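Local atomic coordinates of NIF3-related protein (Bacillus cereus, PDB entry 2GX8), a protein that is of unknown function but binds a pair of zinc ions through a conserved dimetal motif and probably carries a regulatory domain. Residues L68-V73 with I89-P94; G136-L141 with A311-D316; Q283-V288 with N351-G356; Q290-K295 with H357-V362; M363-Q368 with A386-T391. One frame throughout, in Å; residues are numbered along the deposited sequence.

Contact 1 (L68-V73 with I89-P94); sequences LIALDV and IIAHHP. With ZN (zinc ion), chain M; ZN (zinc ion), chain L.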
# COMPACT_ATOMS: atom_id res chain seq x y z
N LEU C 68 -20.54 -20.77 -29.82
CA LEU C 68 -19.42 -20.28 -30.62
C LEU C 68 -18.12 -20.19 -29.81
O LEU C 68 -18.10 -19.60 -28.71
CB LEU C 68 -19.73 -18.89 -31.21
CG LEU C 68 -18.76 -18.26 -32.22
CD1 LEU C 68 -18.73 -19.06 -33.52
CD2 LEU C 68 -19.15 -16.81 -32.52
N ILE C 69 -17.04 -20.76 -30.34
CA ILE C 69 -15.76 -20.63 -29.68
C ILE C 69 -15.03 -19.46 -30.35
O ILE C 69 -14.87 -19.43 -31.58
CB ILE C 69 -14.91 -21.90 -29.78
CG1 ILE C 69 -15.74 -23.16 -29.49
CG2 ILE C 69 -13.76 -21.83 -28.81
CD1 ILE C 69 -16.34 -23.15 -28.10
N ALA C 70 -14.59 -18.50 -29.53
CA ALA C 70 -13.88 -17.32 -30.03
C ALA C 70 -12.60 -17.08 -29.28
O ALA C 70 -12.43 -17.59 -28.17
CB ALA C 70 -14.77 -16.07 -29.93
N LEU C 71 -11.70 -16.29 -29.88
CA LEU C 71 -10.50 -15.84 -29.20
C LEU C 71 -10.83 -14.44 -28.62
O LEU C 71 -10.82 -14.23 -27.40
CB LEU C 71 -9.29 -15.85 -30.14
CG LEU C 71 -8.00 -15.18 -29.64
CD1 LEU C 71 -7.46 -15.93 -28.45
CD2 LEU C 71 -6.93 -15.09 -30.71
N ASP C 72 -11.19 -13.50 -29.50
CA ASP C 72 -11.57 -12.15 -29.14
C ASP C 72 -13.04 -11.96 -29.43
O ASP C 72 -13.50 -12.38 -30.51
CB ASP C 72 -10.77 -11.18 -30.01
CG ASP C 72 -9.29 -11.37 -29.84
OD1 ASP C 72 -8.87 -11.32 -28.67
OD2 ASP C 72 -8.54 -11.56 -30.85
N VAL C 73 -13.79 -11.35 -28.50
CA VAL C 73 -15.18 -11.07 -28.79
C VAL C 73 -15.29 -9.68 -29.36
O VAL C 73 -15.48 -8.72 -28.63
CB VAL C 73 -16.10 -11.19 -27.56
CG1 VAL C 73 -17.54 -10.93 -27.97
CG2 VAL C 73 -15.97 -12.56 -26.91
N ILE C 89 -21.19 -17.59 -26.27
CA ILE C 89 -19.87 -17.52 -26.86
C ILE C 89 -18.81 -17.86 -25.79
O ILE C 89 -18.77 -17.24 -24.71
CB ILE C 89 -19.56 -16.12 -27.44
CG1 ILE C 89 -20.61 -15.71 -28.49
CG2 ILE C 89 -18.20 -16.10 -28.00
CD1 ILE C 89 -20.43 -14.27 -29.10
N ILE C 90 -17.97 -18.86 -26.08
CA ILE C 90 -16.89 -19.17 -25.17
C ILE C 90 -15.67 -18.52 -25.76
O ILE C 90 -15.20 -18.91 -26.84
CB ILE C 90 -16.66 -20.67 -25.00
CG1 ILE C 90 -17.82 -21.28 -24.27
CG2 ILE C 90 -15.40 -20.94 -24.17
CD1 ILE C 90 -17.71 -22.76 -24.16
N ALA C 91 -15.16 -17.53 -25.05
CA ALA C 91 -14.02 -16.75 -25.52
C ALA C 91 -12.82 -16.91 -24.64
O ALA C 91 -12.97 -17.03 -23.42
CB ALA C 91 -14.39 -15.29 -25.57
N HIS C 92 -11.63 -16.84 -25.24
CA HIS C 92 -10.38 -17.00 -24.56
C HIS C 92 -9.97 -15.74 -23.84
O HIS C 92 -9.51 -15.80 -22.69
CB HIS C 92 -9.30 -17.40 -25.56
CG HIS C 92 -7.97 -17.67 -24.94
ND1 HIS C 92 -7.82 -18.49 -23.85
CD2 HIS C 92 -6.73 -17.30 -25.32
CE1 HIS C 92 -6.54 -18.57 -23.54
NE2 HIS C 92 -5.86 -17.87 -24.42
N HIS C 93 -10.07 -14.60 -24.53
CA HIS C 93 -9.75 -13.33 -23.90
C HIS C 93 -11.05 -12.76 -23.37
O HIS C 93 -12.01 -12.64 -24.12
CB HIS C 93 -9.15 -12.33 -24.86
CG HIS C 93 -7.87 -12.76 -25.45
ND1 HIS C 93 -7.52 -12.48 -26.75
CD2 HIS C 93 -6.85 -13.47 -24.93
CE1 HIS C 93 -6.31 -12.95 -26.99
NE2 HIS C 93 -5.89 -13.58 -25.91
N PRO C 94 -11.08 -12.42 -22.08
CA PRO C 94 -12.27 -11.88 -21.43
C PRO C 94 -12.77 -10.62 -22.16
O PRO C 94 -11.97 -9.80 -22.50
CB PRO C 94 -11.76 -11.48 -20.03
CG PRO C 94 -10.53 -12.24 -19.82
CD PRO C 94 -9.95 -12.56 -21.15
ZN ZN M . -3.85 -17.15 -23.76
ZN ZN L . -3.93 -14.02 -24.88
O HOH W 1 -12.61 -10.42 -25.74
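L68, I69 and A70 pair in parallel register with I89, I90 and A91, the short strand axes approaching to 4.6 Å at 22°. Strands 66-70 and 88-91 are thus sheet neighbours and, with helix 75-84 linking them, make a beta-alpha-beta crossover. The ladder rests on I90 N donating to L68 O and on A70 N donating to I90 O at 2.8 Å; H92 N and H93 N carry it on to A70 O and L71 O. A70 CB lies against I89 CG2 on one face of the sheet. On the same side V73, whose chi1 of -178° sets CG1 anti to its backbone N, presses the other branch, CG2, on A91 CB at 3.4 Å, closer than normal carbon packing. I69 and I90 run side by side on the other face, which helix 362-377 covers. Beyond the strands the two histidines part to separate metals: H92 NE2 binds one zinc at 2.2 Å, with D131 and E360, and H93 NE2 the other, with H357 and E360. L71 CD1 touches both rings, at the edge of H92 and over one face of H93, 3.8 Å from the H93 centroid in a CH-pi contact. A126 O holds H92 ND1. The second-shell partner of H93 is D72: its OD1 takes H93 ND1 on the syn side at 2.6 Å, 4° from the imidazole plane.

Contact 2 (G136-L141 with A311-D316); sequences GVNDLL and AVLGGD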
# COMPACT_ATOMS: atom_id res chain seq x y z
N GLY C 136 -4.66 -27.55 -24.12
CA GLY C 136 -4.93 -26.14 -24.33
C GLY C 136 -4.05 -25.44 -25.35
O GLY C 136 -3.32 -26.09 -26.12
N VAL C 137 -4.11 -24.11 -25.34
CA VAL C 137 -3.40 -23.23 -26.27
C VAL C 137 -1.96 -23.66 -26.57
O VAL C 137 -1.58 -23.78 -27.73
CB VAL C 137 -3.40 -21.75 -25.76
CG1 VAL C 137 -2.52 -20.88 -26.62
CG2 VAL C 137 -4.79 -21.20 -25.74
N ASN C 138 -1.20 -23.91 -25.50
CA ASN C 138 0.21 -24.21 -25.62
C ASN C 138 0.53 -25.61 -26.14
O ASN C 138 1.57 -25.79 -26.76
CB ASN C 138 0.94 -23.84 -24.33
CG ASN C 138 0.95 -22.34 -24.10
OD1 ASN C 138 1.39 -21.57 -24.95
ND2 ASN C 138 0.45 -21.91 -22.94
N ASP C 139 -0.35 -26.58 -25.89
CA ASP C 139 -0.21 -27.93 -26.44
C ASP C 139 -0.53 -27.88 -27.91
O ASP C 139 0.21 -28.43 -28.74
CB ASP C 139 -1.13 -28.91 -25.76
CG ASP C 139 -0.59 -29.36 -24.42
OD1 ASP C 139 0.64 -29.56 -24.34
OD2 ASP C 139 -1.39 -29.52 -23.46
N LEU C 140 -1.64 -27.19 -28.21
CA LEU C 140 -2.09 -26.95 -29.58
C LEU C 140 -1.01 -26.27 -30.42
O LEU C 140 -0.85 -26.59 -31.59
CB LEU C 140 -3.39 -26.13 -29.61
CG LEU C 140 -4.63 -26.86 -29.08
CD1 LEU C 140 -5.75 -25.90 -28.69
CD2 LEU C 140 -5.12 -27.90 -30.10
N LEU C 141 -0.26 -25.35 -29.82
CA LEU C 141 0.82 -24.67 -30.54
C LEU C 141 2.06 -25.55 -30.67
O LEU C 141 2.76 -25.48 -31.67
CB LEU C 141 1.19 -23.34 -29.87
CG LEU C 141 0.21 -22.18 -29.91
CD1 LEU C 141 0.63 -21.16 -28.86
CD2 LEU C 141 0.08 -21.55 -31.30
N ALA C 311 10.92 -23.27 -27.13
CA ALA C 311 9.94 -22.94 -26.09
C ALA C 311 8.81 -22.17 -26.78
O ALA C 311 9.05 -21.36 -27.66
CB ALA C 311 10.59 -22.08 -24.99
N VAL C 312 7.57 -22.46 -26.43
CA VAL C 312 6.44 -21.65 -26.98
C VAL C 312 5.47 -21.26 -25.90
O VAL C 312 5.21 -22.04 -25.01
CB VAL C 312 5.71 -22.32 -28.19
CG1 VAL C 312 5.38 -23.78 -27.90
CG2 VAL C 312 4.47 -21.53 -28.59
N LEU C 313 4.95 -20.05 -25.95
CA LEU C 313 3.96 -19.63 -24.99
C LEU C 313 3.02 -18.68 -25.74
O LEU C 313 3.41 -17.56 -26.09
CB LEU C 313 4.65 -18.97 -23.80
CG LEU C 313 3.82 -18.65 -22.55
CD1 LEU C 313 4.74 -18.44 -21.40
CD2 LEU C 313 2.93 -17.46 -22.71
N GLY C 314 1.80 -19.11 -26.01
CA GLY C 314 0.89 -18.27 -26.78
C GLY C 314 0.52 -17.05 -25.97
O GLY C 314 0.40 -17.16 -24.76
N GLY C 315 0.36 -15.89 -26.60
CA GLY C 315 -0.03 -14.69 -25.84
C GLY C 315 1.19 -13.87 -25.45
O GLY C 315 2.23 -14.00 -26.09
N ASP C 316 1.05 -13.05 -24.40
CA ASP C 316 2.15 -12.23 -23.86
C ASP C 316 3.09 -13.08 -22.98
O ASP C 316 2.78 -13.39 -21.81
CB ASP C 316 1.61 -11.03 -23.07
CG ASP C 316 2.73 -10.11 -22.50
OD1 ASP C 316 2.43 -9.09 -21.83
OD2 ASP C 316 3.92 -10.41 -22.73
O HOH W 2 -0.37 -19.07 -23.47
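N138 turns its amide toward G314 through two torsions: chi1 of -67° lays CG beside its own backbone N, and chi2 of -55° swings OD1 to face the G314 N-H. The resulting hydrogen bond, G314 N to N138 OD1, is 2.7 Å long and nearly straight at 165°, with the donor in the plane of the amide carbonyl. The same oxygen lies 3.2 Å from L313 CA. L141, one turn further along helix 137-145, sets CD1 against V312 CG2 at 3.9 Å and over G314 CA at 3.6 Å. V137 CG1 approaches the same G314 CA more loosely, at 4.3 Å. With no side chain at G314, two branched residues and an amide can gather round its backbone. The contact thus seats the start of helix 137-145 near the end of strand 306-313, where the backbone bends at G314 and G315. V137 also touches H92 and E360, both zinc ligands. N138 ND2 donates to the backbone O of D131, whose side chain binds zinc; with both ends of the amide bonded its flip is probably restrained, which is consistent with a second-shell role.

Contact 3 (Q283-V288 with N351-G356); sequences QFAEHV and NIVDPG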
# COMPACT_ATOMS: atom_id res chain seq x y z
N GLN C 283 15.24 -20.38 -40.92
CA GLN C 283 14.29 -21.39 -41.40
C GLN C 283 13.30 -21.87 -40.35
O GLN C 283 12.22 -22.35 -40.69
CB GLN C 283 14.96 -22.58 -42.03
CG GLN C 283 16.15 -23.03 -41.30
CD GLN C 283 16.90 -24.08 -42.08
OE1 GLN C 283 16.44 -25.22 -42.21
NE2 GLN C 283 18.07 -23.71 -42.59
N PHE C 284 13.68 -21.77 -39.08
CA PHE C 284 12.73 -22.09 -38.06
C PHE C 284 11.62 -21.05 -38.11
O PHE C 284 10.45 -21.40 -38.08
CB PHE C 284 13.35 -22.15 -36.68
CG PHE C 284 12.32 -22.30 -35.60
CD1 PHE C 284 11.58 -23.48 -35.49
CD2 PHE C 284 12.08 -21.26 -34.71
CE1 PHE C 284 10.62 -23.61 -34.51
CE2 PHE C 284 11.11 -21.38 -33.71
CZ PHE C 284 10.37 -22.55 -33.61
N ALA C 285 12.01 -19.78 -38.18
CA ALA C 285 11.07 -18.65 -38.33
C ALA C 285 10.08 -18.83 -39.47
O ALA C 285 8.91 -18.49 -39.30
CB ALA C 285 11.82 -17.40 -38.54
N GLU C 286 10.54 -19.33 -40.63
CA GLU C 286 9.67 -19.66 -41.78
C GLU C 286 8.71 -20.75 -41.38
O GLU C 286 7.51 -20.67 -41.67
CB GLU C 286 10.48 -20.14 -43.01
CG GLU C 286 11.22 -19.03 -43.72
CD GLU C 286 10.27 -17.89 -44.10
OE1 GLU C 286 9.28 -18.20 -44.81
OE2 GLU C 286 10.52 -16.70 -43.69
N HIS C 287 9.25 -21.79 -40.74
CA HIS C 287 8.46 -22.90 -40.25
C HIS C 287 7.39 -22.38 -39.29
O HIS C 287 6.26 -22.82 -39.37
CB HIS C 287 9.32 -23.93 -39.56
CG HIS C 287 8.55 -25.10 -39.04
ND1 HIS C 287 8.31 -25.30 -37.69
CD2 HIS C 287 7.94 -26.13 -39.68
CE1 HIS C 287 7.59 -26.39 -37.53
NE2 HIS C 287 7.35 -26.91 -38.72
N VAL C 288 7.71 -21.45 -38.41
CA VAL C 288 6.67 -20.86 -37.56
C VAL C 288 5.55 -20.22 -38.37
O VAL C 288 4.39 -20.32 -38.00
CB VAL C 288 7.24 -19.86 -36.57
CG1 VAL C 288 6.14 -19.00 -35.91
CG2 VAL C 288 8.04 -20.62 -35.53
N ASN C 351 17.17 -16.79 -28.64
CA ASN C 351 16.56 -16.34 -29.86
C ASN C 351 15.06 -16.26 -29.65
O ASN C 351 14.53 -16.90 -28.76
CB ASN C 351 16.88 -17.30 -30.97
CG ASN C 351 18.35 -17.35 -31.27
OD1 ASN C 351 19.10 -16.41 -30.98
ND2 ASN C 351 18.77 -18.43 -31.88
N ILE C 352 14.40 -15.47 -30.48
CA ILE C 352 12.97 -15.28 -30.35
C ILE C 352 12.34 -15.19 -31.70
O ILE C 352 12.92 -14.62 -32.61
CB ILE C 352 12.64 -13.96 -29.59
CG1 ILE C 352 13.50 -13.85 -28.32
CG2 ILE C 352 11.13 -13.81 -29.33
CD1 ILE C 352 12.75 -13.56 -27.12
N VAL C 353 11.18 -15.81 -31.84
CA VAL C 353 10.36 -15.59 -33.01
C VAL C 353 9.01 -15.14 -32.45
O VAL C 353 8.46 -15.80 -31.62
CB VAL C 353 10.16 -16.84 -33.83
CG1 VAL C 353 9.25 -16.51 -34.96
CG2 VAL C 353 11.55 -17.40 -34.37
N ASP C 354 8.49 -14.01 -32.93
CA ASP C 354 7.23 -13.43 -32.45
C ASP C 354 6.29 -13.48 -33.63
O ASP C 354 6.32 -12.60 -34.49
CB ASP C 354 7.45 -11.98 -32.00
CG ASP C 354 6.20 -11.31 -31.45
OD1 ASP C 354 5.09 -11.85 -31.58
OD2 ASP C 354 6.33 -10.22 -30.84
N PRO C 355 5.43 -14.49 -33.66
CA PRO C 355 4.47 -14.58 -34.75
C PRO C 355 3.21 -13.79 -34.42
O PRO C 355 2.30 -13.75 -35.23
CB PRO C 355 4.16 -16.07 -34.78
CG PRO C 355 4.33 -16.54 -33.34
CD PRO C 355 5.27 -15.57 -32.67
N GLY C 356 3.15 -13.15 -33.25
CA GLY C 356 1.99 -12.37 -32.85
C GLY C 356 1.13 -13.13 -31.86
O GLY C 356 1.02 -14.37 -31.92
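V288 CG1 on P355 CB, at 3.7 Å, is the tightest spot of this contact, followed by F284 CD2 on V353 CG2 at 3.9 Å, the methyl meeting the ring obliquely. The axes of helix 283-288 and strand 351-354 run 27° apart in direction at 9.3 Å, a helix lying nearly along a strand of the sheet it covers. V288, with chi1 at 166°, carries CG1 anti to its backbone N, which directs that methyl to the proline. Looser are its wider approach to V353 CG1, at 4.1 Å, and that of A285 CB to V353 CG2, at 4.2 Å; A285 also packs on V397 of a neighbouring subunit. Q283 and E286 of the same helix turn no atom to the strand and are exposed in the assembly. Within the helix, V288 CG2 lies over one face of the F284 ring, so that F284 and V288 also pack on each other. Residues V331 and V333 of the adjoining parallel strand extend the apolar layer beneath F284. D354 points to the far face, where its OD2 makes a salt bridge with R298, while its OD1 accepts G356 N at 2.9 Å in an Asx turn. No hydrogen bond crosses the contact: helix and strand adhere by hydrocarbon packing alone, and the polar groups of D354 are satisfied on the side turned from the helix.

Contact 4 (Q290-K295 with H357-V362); sequences QSLDVK and HNVEKV. With ZN (zinc ion), chain L; ZN (zinc ion), chain M.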
# COMPACT_ATOMS: atom_id res chain seq x y z
N GLN C 290 4.45 -20.88 -41.62
CA GLN C 290 3.66 -21.85 -42.36
C GLN C 290 2.83 -22.64 -41.38
O GLN C 290 1.63 -22.84 -41.56
CB GLN C 290 4.61 -22.75 -43.19
CG GLN C 290 4.00 -24.00 -43.84
CD GLN C 290 3.98 -25.23 -42.90
OE1 GLN C 290 3.10 -26.08 -43.02
NE2 GLN C 290 4.94 -25.30 -41.98
N SER C 291 3.52 -23.02 -40.31
CA SER C 291 3.04 -23.88 -39.26
C SER C 291 1.91 -23.24 -38.45
O SER C 291 0.91 -23.89 -38.13
CB SER C 291 4.25 -24.14 -38.39
OG SER C 291 4.08 -25.19 -37.50
N LEU C 292 2.07 -21.95 -38.15
CA LEU C 292 1.08 -21.18 -37.38
C LEU C 292 0.20 -20.25 -38.23
O LEU C 292 -0.57 -19.49 -37.66
CB LEU C 292 1.73 -20.39 -36.27
CG LEU C 292 2.54 -21.19 -35.24
CD1 LEU C 292 2.98 -20.26 -34.10
CD2 LEU C 292 1.74 -22.35 -34.70
N ASP C 293 0.34 -20.31 -39.56
CA ASP C 293 -0.49 -19.58 -40.52
C ASP C 293 -0.43 -18.07 -40.36
O ASP C 293 -1.46 -17.40 -40.20
CB ASP C 293 -1.95 -20.09 -40.48
CG ASP C 293 -2.82 -19.55 -41.64
OD1 ASP C 293 -2.28 -19.02 -42.64
OD2 ASP C 293 -4.07 -19.68 -41.56
N VAL C 294 0.77 -17.51 -40.39
CA VAL C 294 0.94 -16.07 -40.33
C VAL C 294 1.75 -15.55 -41.52
O VAL C 294 2.64 -16.24 -42.05
CB VAL C 294 1.50 -15.57 -38.98
CG1 VAL C 294 0.48 -15.82 -37.86
CG2 VAL C 294 2.81 -16.18 -38.66
N LYS C 295 1.44 -14.33 -41.94
CA LYS C 295 2.14 -13.74 -43.07
C LYS C 295 3.50 -13.18 -42.71
O LYS C 295 4.43 -13.22 -43.51
CB LYS C 295 1.23 -12.74 -43.78
CG LYS C 295 -0.11 -13.38 -44.22
CD LYS C 295 0.11 -14.59 -45.20
CE LYS C 295 -1.16 -15.46 -45.41
NZ LYS C 295 -1.64 -16.12 -44.14
N HIS C 357 0.50 -12.38 -30.96
CA HIS C 357 -0.37 -12.91 -29.93
C HIS C 357 -1.54 -13.69 -30.58
O HIS C 357 -2.02 -14.67 -30.04
CB HIS C 357 -0.93 -11.70 -29.16
CG HIS C 357 -1.56 -12.02 -27.85
ND1 HIS C 357 -1.33 -11.27 -26.72
CD2 HIS C 357 -2.46 -12.98 -27.48
CE1 HIS C 357 -2.05 -11.73 -25.71
NE2 HIS C 357 -2.73 -12.79 -26.15
N ASN C 358 -1.96 -13.26 -31.77
CA ASN C 358 -3.08 -13.87 -32.45
C ASN C 358 -2.89 -15.32 -32.85
O ASN C 358 -3.84 -15.93 -33.30
CB ASN C 358 -3.48 -13.04 -33.66
CG ASN C 358 -4.79 -13.47 -34.27
OD1 ASN C 358 -5.87 -13.18 -33.73
ND2 ASN C 358 -4.72 -14.14 -35.41
N VAL C 359 -1.69 -15.89 -32.70
CA VAL C 359 -1.51 -17.30 -33.05
C VAL C 359 -2.26 -18.22 -32.07
O VAL C 359 -2.36 -19.42 -32.30
CB VAL C 359 -0.01 -17.72 -33.19
CG1 VAL C 359 0.69 -16.82 -34.19
CG2 VAL C 359 0.72 -17.70 -31.86
N GLU C 360 -2.75 -17.66 -30.97
CA GLU C 360 -3.58 -18.40 -30.02
C GLU C 360 -4.93 -18.76 -30.60
O GLU C 360 -5.72 -19.44 -29.97
CB GLU C 360 -3.86 -17.56 -28.80
CG GLU C 360 -2.70 -17.43 -27.91
CD GLU C 360 -3.09 -16.73 -26.63
OE1 GLU C 360 -3.87 -15.74 -26.69
OE2 GLU C 360 -2.65 -17.18 -25.56
N LYS C 361 -5.20 -18.27 -31.79
CA LYS C 361 -6.43 -18.56 -32.50
C LYS C 361 -6.61 -20.08 -32.70
O LYS C 361 -7.72 -20.53 -33.00
CB LYS C 361 -6.37 -17.83 -33.85
CG LYS C 361 -5.29 -18.38 -34.77
CD LYS C 361 -5.33 -17.70 -36.10
CE LYS C 361 -4.32 -18.28 -37.09
NZ LYS C 361 -2.98 -17.70 -36.98
N VAL C 362 -5.54 -20.87 -32.53
CA VAL C 362 -5.59 -22.35 -32.72
C VAL C 362 -6.52 -22.98 -31.71
O VAL C 362 -6.97 -24.09 -31.84
CB VAL C 362 -4.22 -22.99 -32.52
CG1 VAL C 362 -3.34 -22.67 -33.69
CG2 VAL C 362 -3.60 -22.53 -31.19
ZN ZN L . -3.93 -14.02 -24.88
ZN ZN M . -3.85 -17.15 -23.76
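K361 sends its ammonium group to a backbone carbonyl near the end of helix 281-292, NZ bonding to L292 O at 3.1 Å, while its 3-10 segment, 357-361, holds zinc on another side. The bond is nearly collinear with the carbonyl, the C=O...donor angle being 163°. To get there K361 adopts chi1 of 66°, with CG between backbone N and carbonyl carbon, runs extended, and bends at chi4, -86°. A lysine here probably suits the partial negative charge expected at a helix C-terminus, and D293 OD2, 5.1 Å from K361 NZ and not in contact, may add to it. D293 itself leaves the helix with positive phi and makes a weak salt bridge to K295. Beside this polar link runs an apolar one: L292 CD1 lies 4.0 Å from V359 CB, its side chain slanting over the valine, and V294 CG1 meets V359 CG1 at 3.8 Å, these two side chains crossing at about a right angle. While V359 and K361 face the helix end, H357 and E360 turn to the dimetal site. H357 NE2 binds one zinc at 2.1 Å, and E360 bridges both ions, OE1 reaching that same zinc at 2.5 Å and OE2 the second at 2.2 Å.

Contact 5 (M363-Q368 with A386-T391); sequences MKQGVQ and ASQLHT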
# COMPACT_ATOMS: atom_id res chain seq x y z
N MET C 363 -6.77 -22.21 -30.68
CA MET C 363 -7.60 -22.61 -29.58
C MET C 363 -9.08 -22.72 -29.96
O MET C 363 -9.82 -23.44 -29.31
CB MET C 363 -7.27 -21.67 -28.42
CG MET C 363 -8.34 -21.28 -27.51
SD MET C 363 -9.36 -19.97 -28.21
CE MET C 363 -10.82 -20.46 -27.25
N LYS C 364 -9.51 -22.04 -31.02
CA LYS C 364 -10.92 -22.10 -31.41
C LYS C 364 -11.30 -23.45 -31.96
O LYS C 364 -12.27 -24.04 -31.52
CB LYS C 364 -11.28 -21.08 -32.47
CG LYS C 364 -10.83 -19.68 -32.25
CD LYS C 364 -11.31 -18.96 -33.48
CE LYS C 364 -10.32 -18.01 -33.97
NZ LYS C 364 -10.76 -17.51 -35.28
N GLN C 365 -10.55 -23.92 -32.96
CA GLN C 365 -10.82 -25.22 -33.59
C GLN C 365 -10.51 -26.33 -32.59
O GLN C 365 -11.14 -27.37 -32.62
CB GLN C 365 -9.94 -25.42 -34.83
CG GLN C 365 -10.15 -24.43 -35.99
CD GLN C 365 -11.07 -24.94 -37.08
OE1 GLN C 365 -11.78 -24.15 -37.73
NE2 GLN C 365 -11.04 -26.25 -37.32
N GLY C 366 -9.53 -26.08 -31.72
CA GLY C 366 -9.12 -27.04 -30.69
C GLY C 366 -10.19 -27.29 -29.64
O GLY C 366 -10.56 -28.44 -29.37
N VAL C 367 -10.68 -26.20 -29.05
CA VAL C 367 -11.75 -26.26 -28.06
C VAL C 367 -13.04 -26.74 -28.71
O VAL C 367 -13.81 -27.45 -28.08
CB VAL C 367 -11.95 -24.91 -27.35
CG1 VAL C 367 -13.26 -24.88 -26.55
CG2 VAL C 367 -10.77 -24.62 -26.44
N GLN C 368 -13.27 -26.35 -29.96
CA GLN C 368 -14.45 -26.81 -30.72
C GLN C 368 -14.48 -28.33 -30.83
O GLN C 368 -15.55 -28.92 -30.65
CB GLN C 368 -14.50 -26.20 -32.12
CG GLN C 368 -15.64 -26.73 -33.00
CD GLN C 368 -15.42 -26.47 -34.51
OE1 GLN C 368 -16.34 -26.02 -35.21
NE2 GLN C 368 -14.20 -26.76 -35.00
N ALA C 386 -16.46 -22.98 -34.47
CA ALA C 386 -15.19 -22.28 -34.32
C ALA C 386 -15.25 -21.04 -35.19
O ALA C 386 -15.26 -21.15 -36.41
CB ALA C 386 -14.06 -23.15 -34.75
N SER C 387 -15.31 -19.87 -34.57
CA SER C 387 -15.36 -18.59 -35.27
C SER C 387 -14.35 -18.51 -36.40
O SER C 387 -13.17 -18.83 -36.22
CB SER C 387 -15.07 -17.47 -34.29
OG SER C 387 -15.19 -16.22 -34.94
N GLN C 388 -14.81 -18.07 -37.56
CA GLN C 388 -13.98 -18.02 -38.74
C GLN C 388 -13.24 -16.70 -38.89
O GLN C 388 -12.23 -16.61 -39.61
CB GLN C 388 -14.83 -18.25 -39.99
CG GLN C 388 -15.59 -19.56 -40.06
CD GLN C 388 -14.72 -20.76 -40.41
OE1 GLN C 388 -13.85 -21.18 -39.64
NE2 GLN C 388 -15.00 -21.35 -41.57
N LEU C 389 -13.74 -15.69 -38.20
CA LEU C 389 -13.20 -14.36 -38.30
C LEU C 389 -11.75 -14.23 -37.84
O LEU C 389 -11.34 -14.80 -36.84
CB LEU C 389 -14.10 -13.37 -37.58
CG LEU C 389 -15.52 -13.55 -38.12
CD1 LEU C 389 -16.44 -12.53 -37.52
CD2 LEU C 389 -15.56 -13.47 -39.66
N HIS C 390 -11.00 -13.48 -38.62
CA HIS C 390 -9.61 -13.22 -38.34
C HIS C 390 -9.53 -11.97 -37.44
O HIS C 390 -9.99 -10.90 -37.83
CB HIS C 390 -8.91 -12.97 -39.68
CG HIS C 390 -7.44 -12.74 -39.56
ND1 HIS C 390 -6.54 -13.77 -39.35
CD2 HIS C 390 -6.72 -11.60 -39.62
CE1 HIS C 390 -5.32 -13.27 -39.28
NE2 HIS C 390 -5.40 -11.96 -39.44
N THR C 391 -8.94 -12.09 -36.25
CA THR C 391 -8.90 -10.94 -35.34
C THR C 391 -7.53 -10.38 -34.97
O THR C 391 -7.39 -9.74 -33.94
CB THR C 391 -9.67 -11.23 -34.03
OG1 THR C 391 -9.11 -12.40 -33.41
CG2 THR C 391 -11.15 -11.46 -34.29
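K364 NZ is shared by two carbonyls of the loop after strand 383-386: it donates to S387 O at 2.9 Å and, weakly, to L389 O at 3.2 Å. The donor stands above the S387 carbonyl plane, 44° out of it. A bend at chi3, -139°, steers the lysine along the loop backbone, bringing its CD to 4.1 Å from S387 CB. Helix 362-377 lies here against the margin of the five-stranded sheet, one of whose two outer strands in this chain, 383-386, follows the helix in sequence; M363 and V367 touch I69 of the neighbouring strand. A386 ends the strand with its CB turned to the helix, 4.1 Å from K364 CB. The same methyl sits close to the amide of Q368, CD being 3.6 Å away, and Q365 OE1 approaches it at 3.9 Å. Elsewhere along the loop, S387 OG and Q388 N bond to the carboxylate of E80, and T391 OG1 bonds to D72 OD2.

Contact 1 closes first along the chain and contact 5 lies last, each in series with the rest, while contacts 2, 3 and 4 interlace. Contacts 1 and 5, centres about 8 Å apart, belong to the five-stranded sheet and its flanking helix 362-377. Contacts 2 and 3, about 13 Å apart between centres, reach the other, larger mixed sheet, and contacts 3 and 4 share helix 281-292. Contacts 1 and 4, centres about 16 Å apart, meet at both zinc ions, supplying H92, H93, H357 and E360; contact 2 touches both beside the metals. The dimetal site is therefore built between the sheets from distant sequence parts, contact 3 lying about 25 Å from contact 1 between centres.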